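CmeC (Campylobacter jejuni, PDB 4MT4) forms a trimeric outer membrane channel that probably carries substrates out of the cell as part of an efflux system. Local coordinates at residues Y228-A231 and L232-T236; Q391-K394 and R395-E398. One frame throughout, in Å; residues are numbered along the deposited sequence.

Interaction 1 of 2, residues Y228-A231 and L232-T236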
loop_
_atom_site.group_PDB
_atom_site.type_symbol
_atom_site.label_atom_id
_atom_site.label_comp_id
_atom_site.label_asym_id
_atom_site.label_seq_id
_atom_site.Cartn_x
_atom_site.Cartn_y
_atom_site.Cartn_z
ATOM N N TYR B 228 -11.383 -7.315 18.559
ATOM C CA TYR B 228 -10.669 -8.534 18.204
ATOM C C TYR B 228 -11.630 -9.651 17.820
ATOM O O TYR B 228 -11.251 -10.595 17.129
ATOM C CB TYR B 228 -9.766 -8.982 19.354
ATOM C CG TYR B 228 -8.507 -8.155 19.488
ATOM C CD1 TYR B 228 -7.498 -8.234 18.536
ATOM C CD2 TYR B 228 -8.324 -7.299 20.566
ATOM C CE1 TYR B 228 -6.345 -7.483 18.651
ATOM C CE2 TYR B 228 -7.171 -6.545 20.691
ATOM C CZ TYR B 228 -6.186 -6.641 19.730
ATOM O OH TYR B 228 -5.036 -5.893 19.845
ATOM N N LEU B 229 -12.875 -9.543 18.273
ATOM C CA LEU B 229 -13.908 -10.486 17.865
ATOM C C LEU B 229 -14.217 -10.270 16.389
ATOM O O LEU B 229 -14.303 -11.225 15.617
ATOM C CB LEU B 229 -15.174 -10.321 18.708
ATOM C CG LEU B 229 -15.845 -11.607 19.205
ATOM C CD1 LEU B 229 -17.283 -11.339 19.625
ATOM C CD2 LEU B 229 -15.784 -12.718 18.164
ATOM N N LYS B 230 -14.378 -9.005 16.009
ATOM C CA LYS B 230 -14.592 -8.635 14.616
ATOM C C LYS B 230 -13.441 -9.110 13.738
ATOM O O LYS B 230 -13.656 -9.649 12.653
ATOM C CB LYS B 230 -14.752 -7.118 14.481
ATOM C CG LYS B 230 -14.525 -6.595 13.068
ATOM C CD LYS B 230 -14.275 -5.094 13.060
ATOM C CE LYS B 230 -13.842 -4.612 11.682
ATOM N NZ LYS B 230 -13.511 -3.160 11.676
ATOM N N ALA B 231 -12.220 -8.904 14.223
ATOM C CA ALA B 231 -11.018 -9.292 13.492
ATOM C C ALA B 231 -10.973 -10.795 13.236
ATOM O O ALA B 231 -10.537 -11.239 12.176
ATOM C CB ALA B 231 -9.775 -8.847 14.248
ATOM N N LEU B 232 -11.434 -11.576 14.206
ATOM C CA LEU B 232 -11.419 -13.029 14.076
ATOM C C LEU B 232 -12.509 -13.512 13.118
ATOM O O LEU B 232 -12.305 -14.467 12.366
ATOM C CB LEU B 232 -11.587 -13.691 15.444
ATOM C CG LEU B 232 -11.410 -15.211 15.464
ATOM C CD1 LEU B 232 -9.997 -15.585 15.042
ATOM C CD2 LEU B 232 -11.740 -15.786 16.832
ATOM N N LYS B 233 -13.658 -12.844 13.146
ATOM C CA LYS B 233 -14.774 -13.185 12.269
ATOM C C LYS B 233 -14.420 -12.963 10.801
ATOM O O LYS B 233 -14.688 -13.813 9.953
ATOM C CB LYS B 233 -16.013 -12.366 12.635
ATOM C CG LYS B 233 -16.604 -12.700 13.993
ATOM C CD LYS B 233 -17.043 -14.149 14.059
ATOM C CE LYS B 233 -17.688 -14.473 15.396
ATOM N NZ LYS B 233 -18.016 -15.922 15.510
ATOM N N ILE B 234 -13.816 -11.815 10.513
ATOM C CA ILE B 234 -13.427 -11.458 9.153
ATOM C C ILE B 234 -12.399 -12.447 8.600
ATOM O O ILE B 234 -12.369 -12.728 7.400
ATOM C CB ILE B 234 -12.860 -10.017 9.099
ATOM C CG1 ILE B 234 -13.948 -9.004 9.469
ATOM C CG2 ILE B 234 -12.307 -9.694 7.721
ATOM C CD1 ILE B 234 -13.510 -7.557 9.345
ATOM N N LEU B 235 -11.579 -12.998 9.487
ATOM C CA LEU B 235 -10.512 -13.905 9.080
ATOM C C LEU B 235 -10.988 -15.331 8.787
ATOM O O LEU B 235 -10.344 -16.052 8.026
ATOM C CB LEU B 235 -9.423 -13.951 10.158
ATOM C CG LEU B 235 -8.409 -12.805 10.211
ATOM C CD1 LEU B 235 -7.561 -12.903 11.470
ATOM C CD2 LEU B 235 -7.527 -12.804 8.970
ATOM N N THR B 236 -12.105 -15.739 9.385
ATOM C CA THR B 236 -12.461 -17.158 9.413
ATOM C C THR B 236 -13.886 -17.518 8.980
ATOM O O THR B 236 -14.167 -18.686 8.702
ATOM C CB THR B 236 -12.255 -17.731 10.835
ATOM O OG1 THR B 236 -13.052 -16.994 11.771
ATOM C CG2 THR B 236 -10.793 -17.647 11.245
#
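Leu229 and Lys233, one helical turn apart, run side by side and point the same way: Leu229 CD2 rests 3.8 Å from Lys233 CE, so a methyl branch lies against the aliphatic part of the lysine. Lys230 and Ile234 repeat the pattern one residue further along the helix. Here the extended lysine chain lays its methylenes along the isoleucine's terminal methyl, with Lys230 CG 4.0 Å and Lys230 CE 3.8 Å from Ile234 CD1.

The backbone bonds are mostly i to i+4. Ile234 N donates to Lys230 O at 3.0 Å with an N-H...O angle of 166°, and Lys233 N reaches Leu229 O at the same length. Toward the C-terminal end the pattern slackens: Leu235 N to Ala231 O is a weak bond of 3.4 Å, and Thr236 N turns to Lys233 O, only three residues back. Thr236 helps close this last turn: CG2 lies trans to the carbonyl carbon and OG1 turns back up the helix (chi1 58°), where the hydroxyl donates to Leu232 O at 2.7 Å. A small polar side chain suits this place, since it can fold onto the backbone and bond to a carbonyl of the preceding turn.

Lys233 bends at chi2 (-61°), and the ammonium of this buried lysine is held by a salt bridge to Asp242 and a hydrogen bond to Asn247 O, which probably offset much of the cost of burying it. Leu232 packs on Leu166 of helix 129-195, while Val49, Leu52 and Ala53 of helix 44-56 pack on Thr236. Along the other flank, Leu229, Lys230, Lys233 and Ile234 lie against Arg370, Gly367 and Ile363 of the second subunit, so this end of helix 201-236 is wedged between its own chain's helices and a neighbouring subunit.

Interaction 2 of 2, residues Q391-K394 and R395-E398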
loop_
_atom_site.group_PDB
_atom_site.type_symbol
_atom_site.label_atom_id
_atom_site.label_comp_id
_atom_site.label_asym_id
_atom_site.label_seq_id
_atom_site.Cartn_x
_atom_site.Cartn_y
_atom_site.Cartn_z
ATOM N N GLN B 391 0.884 -11.748 42.110
ATOM C CA GLN B 391 0.698 -12.454 43.371
ATOM C C GLN B 391 1.040 -11.570 44.564
ATOM O O GLN B 391 0.377 -11.625 45.598
ATOM C CB GLN B 391 1.542 -13.728 43.406
ATOM C CG GLN B 391 0.936 -14.876 42.619
ATOM C CD GLN B 391 -0.491 -15.173 43.040
ATOM O OE1 GLN B 391 -0.741 -15.606 44.165
ATOM N NE2 GLN B 391 -1.436 -14.924 42.142
ATOM N N SER B 392 2.077 -10.754 44.416
ATOM C CA SER B 392 2.484 -9.854 45.487
ATOM C C SER B 392 1.429 -8.778 45.720
ATOM O O SER B 392 1.034 -8.526 46.858
ATOM C CB SER B 392 3.835 -9.215 45.169
ATOM O OG SER B 392 4.848 -10.200 45.075
ATOM N N TYR B 393 0.966 -8.158 44.638
ATOM C CA TYR B 393 -0.053 -7.115 44.724
ATOM C C TYR B 393 -1.390 -7.663 45.209
ATOM O O TYR B 393 -2.209 -6.925 45.755
ATOM C CB TYR B 393 -0.238 -6.425 43.369
ATOM C CG TYR B 393 0.788 -5.351 43.082
ATOM C CD1 TYR B 393 0.767 -4.143 43.771
ATOM C CD2 TYR B 393 1.772 -5.540 42.122
ATOM C CE1 TYR B 393 1.702 -3.158 43.515
ATOM C CE2 TYR B 393 2.711 -4.560 41.858
ATOM C CZ TYR B 393 2.672 -3.373 42.558
ATOM O OH TYR B 393 3.604 -2.394 42.298
ATOM N N LYS B 394 -1.610 -8.958 45.011
ATOM C CA LYS B 394 -2.833 -9.593 45.485
ATOM C C LYS B 394 -2.784 -9.796 46.997
ATOM O O LYS B 394 -3.766 -9.546 47.696
ATOM C CB LYS B 394 -3.062 -10.932 44.786
ATOM C CG LYS B 394 -4.356 -11.621 45.193
ATOM C CD LYS B 394 -4.464 -13.017 44.604
ATOM C CE LYS B 394 -5.730 -13.709 45.081
ATOM N NZ LYS B 394 -5.812 -15.119 44.612
ATOM N N ARG B 395 -1.639 -10.254 47.495
ATOM C CA ARG B 395 -1.449 -10.435 48.930
ATOM C C ARG B 395 -1.520 -9.094 49.647
ATOM O O ARG B 395 -2.059 -8.996 50.747
ATOM C CB ARG B 395 -0.112 -11.120 49.220
ATOM C CG ARG B 395 0.154 -11.368 50.701
ATOM C CD ARG B 395 -0.941 -12.218 51.323
ATOM N NE ARG B 395 -0.726 -12.443 52.750
ATOM C CZ ARG B 395 -1.670 -12.314 53.678
ATOM N NH1 ARG B 395 -2.901 -11.957 53.333
ATOM N NH2 ARG B 395 -1.385 -12.541 54.954
ATOM N N ILE B 396 -0.966 -8.064 49.014
ATOM C CA ILE B 396 -1.046 -6.703 49.529
ATOM C C ILE B 396 -2.502 -6.264 49.657
ATOM O O ILE B 396 -2.897 -5.667 50.659
ATOM C CB ILE B 396 -0.286 -5.710 48.625
ATOM C CG1 ILE B 396 1.221 -5.970 48.692
ATOM C CG2 ILE B 396 -0.590 -4.276 49.031
ATOM C CD1 ILE B 396 2.030 -5.135 47.724
ATOM N N TYR B 397 -3.296 -6.577 48.637
ATOM C CA TYR B 397 -4.718 -6.251 48.643
ATOM C C TYR B 397 -5.466 -7.004 49.737
ATOM O O TYR B 397 -6.328 -6.439 50.409
ATOM C CB TYR B 397 -5.352 -6.561 47.287
ATOM C CG TYR B 397 -6.863 -6.610 47.343
ATOM C CD1 TYR B 397 -7.611 -5.443 47.442
ATOM C CD2 TYR B 397 -7.543 -7.823 47.309
ATOM C CE1 TYR B 397 -8.989 -5.482 47.502
ATOM C CE2 TYR B 397 -8.922 -7.870 47.369
ATOM C CZ TYR B 397 -9.642 -6.696 47.465
ATOM O OH TYR B 397 -11.017 -6.738 47.523
ATOM N N GLU B 398 -5.140 -8.283 49.902
ATOM C CA GLU B 398 -5.806 -9.119 50.896
ATOM C C GLU B 398 -5.591 -8.583 52.306
ATOM O O GLU B 398 -6.506 -8.599 53.128
ATOM C CB GLU B 398 -5.310 -10.564 50.802
ATOM C CG GLU B 398 -5.782 -11.298 49.556
ATOM C CD GLU B 398 -5.217 -12.701 49.459
ATOM O OE1 GLU B 398 -4.190 -12.972 50.116
ATOM O OE2 GLU B 398 -5.800 -13.532 48.732
#
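Lys394 and Glu398, four residues apart on helix 339-405, cross obliquely, with Lys394 CE 3.7 Å from Glu398 OE2. Their charged ends stay further apart: Lys394 NZ and Glu398 OE2 are separated by 4.4 Å, beyond a salt bridge, so any attraction is probably modest. Glu398 has a second basic neighbour in Arg395, whose NH1 makes a long salt bridge of 3.6 Å to Glu398 OE1. A bend at chi2 (58°) brings the arginine's guanidinium alongside Glu398, with Glu398 CB at its in-plane edge.

On another side of the helix, Ile396 CG1 sits 3.2 Å from Ser392 O, the carbonyl that accepts Ile396 N at 3.0 Å. Ile396 CD1 approaches Tyr393 CD1 obliquely at 4.3 Å, a loose apolar contact. The bonds from Arg395 N to Gln391 O and from Glu398 N to Lys394 O continue the regular helix and fix the spacing of these side chains.

Outer partners probably help hold these groups. Arg395 is shared between Glu398 and a stronger partner, Glu201 of the third subunit, which bridges to NE; Ser392 OG returns to Ala388 O in its own helix, satisfying a small buried hydroxyl. Ile396 packs on Ala205 of that subunit, and the Tyr397 ring meets Trp421 of helix 411-445 with planes about 25° apart. This is in keeping with the helical barrel of outer membrane factors, where long helices pair within and between subunits.

In the fold
Interaction 1 and interaction 2 lie on different long helices, 201-236 and 339-405, with centres 36 Å apart and nearest atoms about 23 Å apart, so they do not touch. They belong to the two halves of the chain, each resembling the outer membrane efflux protein family. Interaction 1 is the more central, about 17 Å from the chain centre to its own, against about 45 Å for interaction 2. The two helices trade partners: residues 228-236 meet helix 339-405 of the second subunit, residues 391-398 helix 201-236 of the third, apparently at two levels of the barrel. The lipid site's residues, Cys1, Ile124, Asp125 and Leu126, belong to neither contact.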